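Local structure of leucine--tRNA ligase (Agrobacterium radiobacter, 5AH5) at residues D9-W12 with Q13-D17; A61-Q64 with I65-Y69; I722-E725 with L726-L729; I658-Q661 with L662-I666. The protein probably charges tRNA(Leu) with leucine at the expense of ATP, as a zinc-binding class I aminoacyl-tRNA synthetase whose plasmid-borne gene is linked to resistance against toxic moiety 84. One frame throughout, in Å; residues are numbered along the deposited sequence.

Contact 1 of 4, residues D9-W12 with Q13-D17; sequences DAFW and QQKWD
Asp-9 accepts the amide of Gln-13 on its carbonyl O (N to O 2.9 Å), the first i to i+4 bond of this turn of helix 5-19, and CG and CD of Gln-13 pass close to the same carbonyl while its NE2 bonds to His-721. The Asp-9 carboxylate turns the other way, to Tyr-3 and the backbone N of Ala-592. Ala-10 takes the amide of Gln-14, its small methyl suiting an exposed position. At Phe-11 CG lies anti to the backbone N (chi1 177°), which carries the ring along the helix surface beside Lys-15; its CZ stands 3.7 Å from CE of Lys-15, an approach by the aliphatic part of the lysine. CD2 of the same phenyl sits 3.7 Å above the Trp-12 ring plane, over its centre. Trp-12 also meets the lysine stem, its CE3 3.8 Å from CG of Lys-15, while its carbonyl O receives the Trp-16 amide and lies 3.3 Å above the plane of the Trp-16 indole, toward the rim. Each indole offers a flat apolar surface plus one N-H: NE1 of Trp-12 donates to Glu-725 and NE1 of Trp-16 to Glu-724, both on helix 720-729. The chemistry therefore implies an amphipathic turn, in which two buried tryptophans spend their polar N-H groups on helix 720-729 while lysine methylenes shield aromatic carbon at the partly exposed border.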
# COMPACT_ATOMS: atom_id res chain seq x y z
N ASP B 9 9.26 25.74 15.84
CA ASP B 9 8.61 24.82 14.88
C ASP B 9 7.37 25.49 14.30
O ASP B 9 7.17 25.55 13.06
CB ASP B 9 8.23 23.46 15.53
CG ASP B 9 9.43 22.55 15.79
OD1 ASP B 9 10.57 22.93 15.46
OD2 ASP B 9 9.27 21.46 16.35
N ALA B 10 6.53 26.04 15.19
CA ALA B 10 5.28 26.72 14.77
C ALA B 10 5.56 27.96 13.93
O ALA B 10 4.86 28.24 12.91
CB ALA B 10 4.48 27.11 16.01
N PHE B 11 6.58 28.72 14.34
CA PHE B 11 6.99 29.89 13.57
C PHE B 11 7.28 29.53 12.10
O PHE B 11 6.72 30.17 11.17
CB PHE B 11 8.19 30.58 14.25
CG PHE B 11 8.73 31.75 13.49
CD1 PHE B 11 8.21 33.03 13.70
CD2 PHE B 11 9.76 31.59 12.57
CE1 PHE B 11 8.69 34.12 12.99
CE2 PHE B 11 10.26 32.67 11.86
CZ PHE B 11 9.73 33.95 12.07
N TRP B 12 8.09 28.49 11.90
CA TRP B 12 8.47 28.05 10.52
C TRP B 12 7.31 27.45 9.78
O TRP B 12 7.17 27.67 8.57
CB TRP B 12 9.74 27.11 10.50
CG TRP B 12 10.94 27.91 10.94
CD1 TRP B 12 11.62 27.78 12.11
CD2 TRP B 12 11.44 29.09 10.31
NE1 TRP B 12 12.58 28.77 12.21
CE2 TRP B 12 12.49 29.57 11.11
CE3 TRP B 12 11.16 29.72 9.09
CZ2 TRP B 12 13.25 30.70 10.76
CZ3 TRP B 12 11.93 30.87 8.73
CH2 TRP B 12 12.94 31.33 9.57
N GLN B 13 6.47 26.68 10.47
CA GLN B 13 5.25 26.13 9.88
C GLN B 13 4.38 27.27 9.33
O GLN B 13 3.86 27.19 8.23
CB GLN B 13 4.47 25.29 10.90
CG GLN B 13 5.11 23.94 11.14
CD GLN B 13 4.80 23.37 12.52
OE1 GLN B 13 3.89 23.82 13.20
NE2 GLN B 13 5.58 22.36 12.93
N GLN B 14 4.34 28.38 10.02
CA GLN B 14 3.48 29.45 9.55
C GLN B 14 4.11 30.14 8.32
O GLN B 14 3.44 30.42 7.30
CB GLN B 14 3.16 30.39 10.69
CG GLN B 14 1.87 31.14 10.43
CD GLN B 14 1.99 32.56 10.81
OE1 GLN B 14 1.84 32.91 11.98
NE2 GLN B 14 2.27 33.40 9.83
N LYS B 15 5.44 30.27 8.33
CA LYS B 15 6.15 30.82 7.16
C LYS B 15 5.88 30.02 5.90
O LYS B 15 5.57 30.58 4.82
CB LYS B 15 7.65 30.87 7.45
CG LYS B 15 8.05 31.90 8.49
CD LYS B 15 7.57 33.27 8.08
CE LYS B 15 8.45 34.36 8.63
NZ LYS B 15 7.65 35.49 9.09
N TRP B 16 5.98 28.69 6.03
CA TRP B 16 5.70 27.77 4.88
C TRP B 16 4.23 27.92 4.39
O TRP B 16 3.98 27.99 3.18
CB TRP B 16 5.94 26.30 5.21
CG TRP B 16 7.31 25.91 5.62
CD1 TRP B 16 8.50 26.36 5.07
CD2 TRP B 16 7.68 24.98 6.63
NE1 TRP B 16 9.54 25.80 5.71
CE2 TRP B 16 9.09 24.95 6.67
CE3 TRP B 16 6.96 24.16 7.50
CZ2 TRP B 16 9.80 24.14 7.56
CZ3 TRP B 16 7.66 23.38 8.41
CH2 TRP B 16 9.09 23.35 8.42
N ASP B 17 3.30 27.93 5.34
CA ASP B 17 1.85 28.19 5.06
C ASP B 17 1.73 29.49 4.26
O ASP B 17 1.23 29.48 3.14
CB ASP B 17 1.00 28.33 6.35
CG ASP B 17 0.91 27.04 7.19
OD1 ASP B 17 0.91 25.94 6.59
OD2 ASP B 17 0.81 27.11 8.46

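Contact 2 of 4, residues A61-Q64 with I65-Y69; sequences ARMQ and IARGY
The Tyr-69 ring carries NE2 of Gln-64 over one face, 3.7 Å above its plane and offset toward the rim, while the backbone O of Gln-64 lies at the ring edge, in plane. Amide and phenol planes are 35° apart, so the amide lies inclined over the ring. At the edge of the Arg-67 guanidinium comes OE1 of Gln-64, taking NH1 on a lone pair at 2.8 Å. All this surrounds a Schellman motif that ends helix 48-66: Tyr-69 N bonds to Gln-64 O (3.1 Å) and Gly-68 N to Ile-65 O, with Gly-68 at positive phi, which suits glycine. The helix belongs to the beta-alpha-beta unit of strands 32-37 and 70-72, and the turn delivers the chain into the second strand. Gln-64 suits its place because one amide can accept from arginine and donate to water; its bend at chi2 (-67°) brings that amide over the tyrosine. Met-63 runs beside Arg-67, its methylene CG and methyl CE lining the arginine chain. NH1 of Arg-67 also forms a salt bridge with Glu-674 of helix 653-674. A single water accepts from NE2 of Gln-64 (3.0 Å) and NH1 of Arg-67, and lies 2.7 Å from OH of Tyr-69.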
# COMPACT_ATOMS: atom_id res chain seq x y z
N ALA B 61 8.36 14.60 -0.63
CA ALA B 61 7.65 15.69 -1.27
C ALA B 61 8.48 16.99 -1.22
O ALA B 61 8.55 17.67 -2.21
CB ALA B 61 6.29 15.92 -0.61
N ARG B 62 9.04 17.33 -0.07
CA ARG B 62 9.82 18.52 0.06
C ARG B 62 11.03 18.54 -0.90
O ARG B 62 11.35 19.56 -1.46
CB ARG B 62 10.35 18.63 1.50
CG ARG B 62 9.29 19.12 2.48
CD ARG B 62 9.84 19.07 3.88
NE ARG B 62 8.88 19.50 4.87
CZ ARG B 62 8.70 20.72 5.33
NH1 ARG B 62 9.40 21.75 4.89
NH2 ARG B 62 7.79 20.92 6.27
N MET B 63 11.64 17.38 -1.11
CA MET B 63 12.75 17.30 -2.02
C MET B 63 12.21 17.52 -3.44
O MET B 63 12.85 18.22 -4.22
CB MET B 63 13.47 15.95 -1.97
CG MET B 63 14.77 16.08 -2.72
SD MET B 63 15.63 14.55 -2.82
CE MET B 63 14.80 13.44 -3.92
N GLN B 64 11.10 16.87 -3.78
CA GLN B 64 10.61 16.94 -5.15
C GLN B 64 10.13 18.33 -5.46
O GLN B 64 10.36 18.82 -6.55
CB GLN B 64 9.54 15.93 -5.47
CG GLN B 64 9.94 14.50 -5.33
CD GLN B 64 10.99 14.10 -6.35
OE1 GLN B 64 12.10 14.58 -6.30
NE2 GLN B 64 10.64 13.20 -7.24
N ILE B 65 9.60 19.01 -4.48
CA ILE B 65 9.31 20.42 -4.65
C ILE B 65 10.55 21.28 -4.94
O ILE B 65 10.56 22.11 -5.84
CB ILE B 65 8.56 20.98 -3.45
CG1 ILE B 65 7.14 20.36 -3.39
CG2 ILE B 65 8.55 22.50 -3.47
CD1 ILE B 65 6.36 20.63 -2.13
N ALA B 66 11.56 21.14 -4.11
CA ALA B 66 12.85 21.80 -4.36
C ALA B 66 13.44 21.49 -5.72
O ALA B 66 14.13 22.34 -6.28
CB ALA B 66 13.87 21.52 -3.27
N ARG B 67 13.17 20.30 -6.26
CA ARG B 67 13.67 19.91 -7.55
C ARG B 67 12.83 20.39 -8.73
O ARG B 67 13.01 19.87 -9.83
CB ARG B 67 13.87 18.39 -7.64
CG ARG B 67 15.09 17.92 -6.81
CD ARG B 67 15.10 16.44 -6.65
NE ARG B 67 15.65 15.82 -7.79
CZ ARG B 67 15.30 14.68 -8.36
NH1 ARG B 67 14.31 13.89 -7.92
NH2 ARG B 67 16.01 14.29 -9.39
N GLY B 68 11.89 21.31 -8.48
CA GLY B 68 11.05 21.88 -9.55
C GLY B 68 9.78 21.11 -9.95
O GLY B 68 9.00 21.59 -10.79
N TYR B 69 9.53 19.93 -9.35
CA TYR B 69 8.31 19.21 -9.67
C TYR B 69 7.05 20.01 -9.13
O TYR B 69 7.14 20.76 -8.14
CB TYR B 69 8.29 17.79 -9.11
CG TYR B 69 9.26 16.81 -9.70
CD1 TYR B 69 10.56 16.71 -9.21
CD2 TYR B 69 8.87 15.98 -10.74
CE1 TYR B 69 11.46 15.78 -9.77
CE2 TYR B 69 9.73 15.05 -11.28
CZ TYR B 69 11.02 14.97 -10.82
OH TYR B 69 11.84 14.06 -11.35
O HOH W 1 12.21 12.09 -9.56

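Contact 3 of 4, residues I722-E725 with L726-L729; sequences ISEE and LWAL
Four successive i to i+4 bonds run from the carbonyls of Ile-722 to Glu-725 to the amides of Leu-726 to Leu-729, all with N-H...O angles of 160° or more; the one from Leu-729 N to Glu-725 O measures 2.8 Å. Among the side chains, Ile-722 and Leu-726 lie alongside each other and point the same way, with CG2 of Ile-722 3.9 Å from CD1 of Leu-726. Placing CG of Leu-726 anti to its carbonyl carbon (chi1 -67°) swings the branched end back along the helix, and CG rests 3.3 Å from O of Ile-722. Branched aliphatic residues fit here because this side of the helix packs on helix 617-632, where Leu-726 meets Val-626, Cys-627 and Phe-630. This is helix 720-729, part of the helical anticodon-binding domain found in leucyl-tRNA synthetase and its close class I relatives. Trp-727 sends its indole toward helix 701-715 and the following loop, where NE1 donates to Ser-734; its CD1 is still 4.4 Å from OE1 of Glu-724, and its CB lies 3.2 Å from O of Ser-723. Two glutamates on the helix provide acceptors for partners in other parts of the fold. The buried carboxylate of Glu-724 takes the backbone N-H groups of Val-736 and Ala-737 besides an indole of helix 5-19, a set of donors that would be expected to favour its ionised form. Glu-725, bent at chi2 (80°), forms a salt bridge to Arg-8 through OE1, the oxygen that also serves Trp-12.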
# COMPACT_ATOMS: atom_id res chain seq x y z
N ILE B 722 14.54 23.15 11.85
CA ILE B 722 15.91 23.52 12.22
C ILE B 722 16.65 24.06 11.00
O ILE B 722 17.47 24.95 11.09
CB ILE B 722 16.66 22.28 12.78
CG1 ILE B 722 16.50 22.26 14.30
CG2 ILE B 722 18.14 22.26 12.41
CD1 ILE B 722 16.57 20.86 14.93
N SER B 723 16.39 23.50 9.86
CA SER B 723 17.03 23.97 8.64
C SER B 723 16.69 25.40 8.28
O SER B 723 17.58 26.15 7.86
CB SER B 723 16.72 23.05 7.50
OG SER B 723 17.34 21.80 7.75
N GLU B 724 15.40 25.78 8.43
CA GLU B 724 14.99 27.14 8.22
C GLU B 724 15.65 28.01 9.24
O GLU B 724 16.09 29.10 8.91
CB GLU B 724 13.45 27.35 8.31
CG GLU B 724 12.64 26.67 7.22
CD GLU B 724 12.87 27.18 5.80
OE1 GLU B 724 13.58 28.18 5.66
OE2 GLU B 724 12.42 26.52 4.79
N GLU B 725 15.74 27.54 10.49
CA GLU B 725 16.31 28.37 11.53
C GLU B 725 17.77 28.71 11.14
O GLU B 725 18.19 29.85 11.23
CB GLU B 725 16.30 27.60 12.88
CG GLU B 725 16.73 28.38 14.12
CD GLU B 725 15.66 29.29 14.70
OE1 GLU B 725 14.47 29.24 14.28
OE2 GLU B 725 15.99 30.02 15.64
N LEU B 726 18.53 27.70 10.76
CA LEU B 726 19.97 27.88 10.50
C LEU B 726 20.19 28.70 9.26
O LEU B 726 20.98 29.65 9.28
CB LEU B 726 20.65 26.54 10.39
CG LEU B 726 20.63 25.83 11.73
CD1 LEU B 726 21.28 24.46 11.60
CD2 LEU B 726 21.27 26.67 12.82
N TRP B 727 19.45 28.40 8.20
CA TRP B 727 19.43 29.24 6.99
C TRP B 727 19.24 30.71 7.29
O TRP B 727 20.06 31.55 6.82
CB TRP B 727 18.34 28.74 6.06
CG TRP B 727 18.21 29.32 4.69
CD1 TRP B 727 17.23 30.15 4.26
CD2 TRP B 727 18.97 29.00 3.55
NE1 TRP B 727 17.35 30.39 2.93
CE2 TRP B 727 18.39 29.67 2.45
CE3 TRP B 727 20.10 28.20 3.34
CZ2 TRP B 727 18.94 29.61 1.16
CZ3 TRP B 727 20.61 28.10 2.07
CH2 TRP B 727 20.06 28.82 0.99
N ALA B 728 18.21 31.02 8.08
CA ALA B 728 17.96 32.40 8.50
C ALA B 728 19.06 32.97 9.37
O ALA B 728 19.45 34.13 9.19
CB ALA B 728 16.63 32.56 9.23
N LEU B 729 19.50 32.19 10.35
CA LEU B 729 20.60 32.62 11.19
C LEU B 729 21.88 32.97 10.35
O LEU B 729 22.57 33.94 10.61
CB LEU B 729 20.90 31.55 12.20
CG LEU B 729 21.99 31.84 13.22
CD1 LEU B 729 21.50 32.88 14.25
CD2 LEU B 729 22.41 30.52 13.87

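Contact 4 of 4, residues I658-Q661 with L662-I666; sequences IARQ and LQLAI
Apolar packing across this turn rests on Ile-658 and Leu-662, whose side chains lie side by side and point the same way, CG2 of Ile-658 being 3.8 Å from CD1 of Leu-662. The same leucine methyl also sits 3.3 Å from O of Ile-658, one turn back. Both residues are buried, and their branched hydrocarbon suits the seam with helix 701-715, where each touches Ser-707; Ile-658 further meets Leu-692 of helix 678-695. A different and more exposed kind of contact, a methyl packed on the face of a guanidinium, joins Arg-660 and Leu-664. CD1 of Leu-664 lies over that face, 3.9 Å from NH2 of Arg-660, and the two side chains cross at a slant. Arg-660 starts with CG anti to the backbone N (chi1 176°) and bends at chi3, which sets the flat group against the leucine; NH1 meanwhile forms a salt bridge with Glu-657. The setting is helix 653-674 of the helical anticodon-binding domain, whose buried side here packs on helices 678-695 and 701-715. Hydrogen bonding follows the usual i to i+4 pattern, with Leu-662 N to Ile-658 O at 3.1 Å and Leu-664 N to Arg-660 O equally long but very straight, at 175°. Polar side-chain bonding centres on Gln-663. Bent at chi2 (-52°), it curls back over the carbonyl of Ala-659, which accepts its backbone N at 3.2 Å and its NE2 only weakly at 3.4 Å. Glutamine suits this buried spot by having both a donor and an acceptor: its OE1 takes the backbone N of Asn-745.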
# COMPACT_ATOMS: atom_id res chain seq x y z
N ILE B 658 36.90 18.96 0.35
CA ILE B 658 35.61 19.35 0.90
C ILE B 658 34.59 19.43 -0.24
O ILE B 658 33.57 18.74 -0.19
CB ILE B 658 35.69 20.65 1.70
CG1 ILE B 658 36.52 20.42 2.97
CG2 ILE B 658 34.28 21.13 2.09
CD1 ILE B 658 36.93 21.70 3.70
N ALA B 659 34.92 20.20 -1.29
CA ALA B 659 33.98 20.44 -2.39
C ALA B 659 33.54 19.14 -3.01
O ALA B 659 32.37 18.93 -3.27
CB ALA B 659 34.58 21.36 -3.42
N ARG B 660 34.49 18.25 -3.18
CA ARG B 660 34.19 16.96 -3.71
C ARG B 660 33.23 16.12 -2.87
O ARG B 660 32.42 15.37 -3.43
CB ARG B 660 35.47 16.17 -3.90
CG ARG B 660 35.20 14.76 -4.37
CD ARG B 660 36.42 13.98 -4.82
NE ARG B 660 36.17 12.58 -4.50
CZ ARG B 660 36.47 12.01 -3.34
NH1 ARG B 660 37.10 12.69 -2.38
NH2 ARG B 660 36.14 10.73 -3.14
N GLN B 661 33.44 16.14 -1.56
CA GLN B 661 32.65 15.35 -0.63
C GLN B 661 31.16 15.83 -0.63
O GLN B 661 30.25 15.03 -0.64
CB GLN B 661 33.27 15.42 0.75
CG GLN B 661 34.52 14.55 0.90
CD GLN B 661 34.21 13.34 1.74
OE1 GLN B 661 34.47 13.31 2.97
NE2 GLN B 661 33.57 12.35 1.12
N LEU B 662 30.98 17.13 -0.71
CA LEU B 662 29.70 17.74 -0.85
C LEU B 662 28.99 17.34 -2.10
O LEU B 662 27.80 17.05 -2.04
CB LEU B 662 29.78 19.25 -0.69
CG LEU B 662 29.55 19.52 0.81
CD1 LEU B 662 30.85 19.47 1.62
CD2 LEU B 662 28.81 20.78 1.05
N GLN B 663 29.72 17.21 -3.21
CA GLN B 663 29.11 16.87 -4.46
C GLN B 663 28.65 15.45 -4.44
O GLN B 663 27.54 15.16 -4.94
CB GLN B 663 30.06 17.02 -5.66
CG GLN B 663 30.68 18.39 -5.83
CD GLN B 663 29.67 19.46 -5.82
OE1 GLN B 663 28.73 19.39 -6.59
NE2 GLN B 663 29.89 20.53 -5.04
N LEU B 664 29.49 14.56 -3.92
CA LEU B 664 29.02 13.22 -3.68
C LEU B 664 27.75 13.17 -2.76
O LEU B 664 26.99 12.26 -2.88
CB LEU B 664 30.08 12.34 -3.04
CG LEU B 664 31.41 12.22 -3.81
CD1 LEU B 664 32.30 11.26 -3.03
CD2 LEU B 664 31.20 11.81 -5.28
N ALA B 665 27.69 14.05 -1.77
CA ALA B 665 26.63 14.05 -0.78
C ALA B 665 25.35 14.52 -1.48
O ALA B 665 24.30 13.88 -1.32
CB ALA B 665 26.98 14.94 0.38
N ILE B 666 25.46 15.53 -2.33
CA ILE B 666 24.30 15.97 -3.15
C ILE B 666 23.74 14.80 -3.94
O ILE B 666 22.53 14.50 -3.90
CB ILE B 666 24.65 17.12 -4.11
CG1 ILE B 666 25.00 18.37 -3.32
CG2 ILE B 666 23.53 17.41 -5.09
CD1 ILE B 666 25.61 19.48 -4.19

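In the fold
Along the chain the order is contact 1 on helix 5-19, contact 2 at the end of helix 48-66, contact 4 on helix 653-674 and contact 3 on helix 720-729. Contact 2 closes the helix of a beta-alpha-beta unit in the parallel sheet of the class I fold; contacts 3 and 4 lie in the anticodon-binding domain. Contacts 1 and 3 touch, their centres 12 Å apart, so residues more than 700 positions apart join the N-terminal helix to the helical domain. Contacts 1 and 2, centred 18 Å apart, meet where Trp-16 packs on Arg-62. Contact 2 also reaches helix 653-674 through Arg-67, and contact 4 lies farther along that helix, about 20 Å from contact 2 between centres.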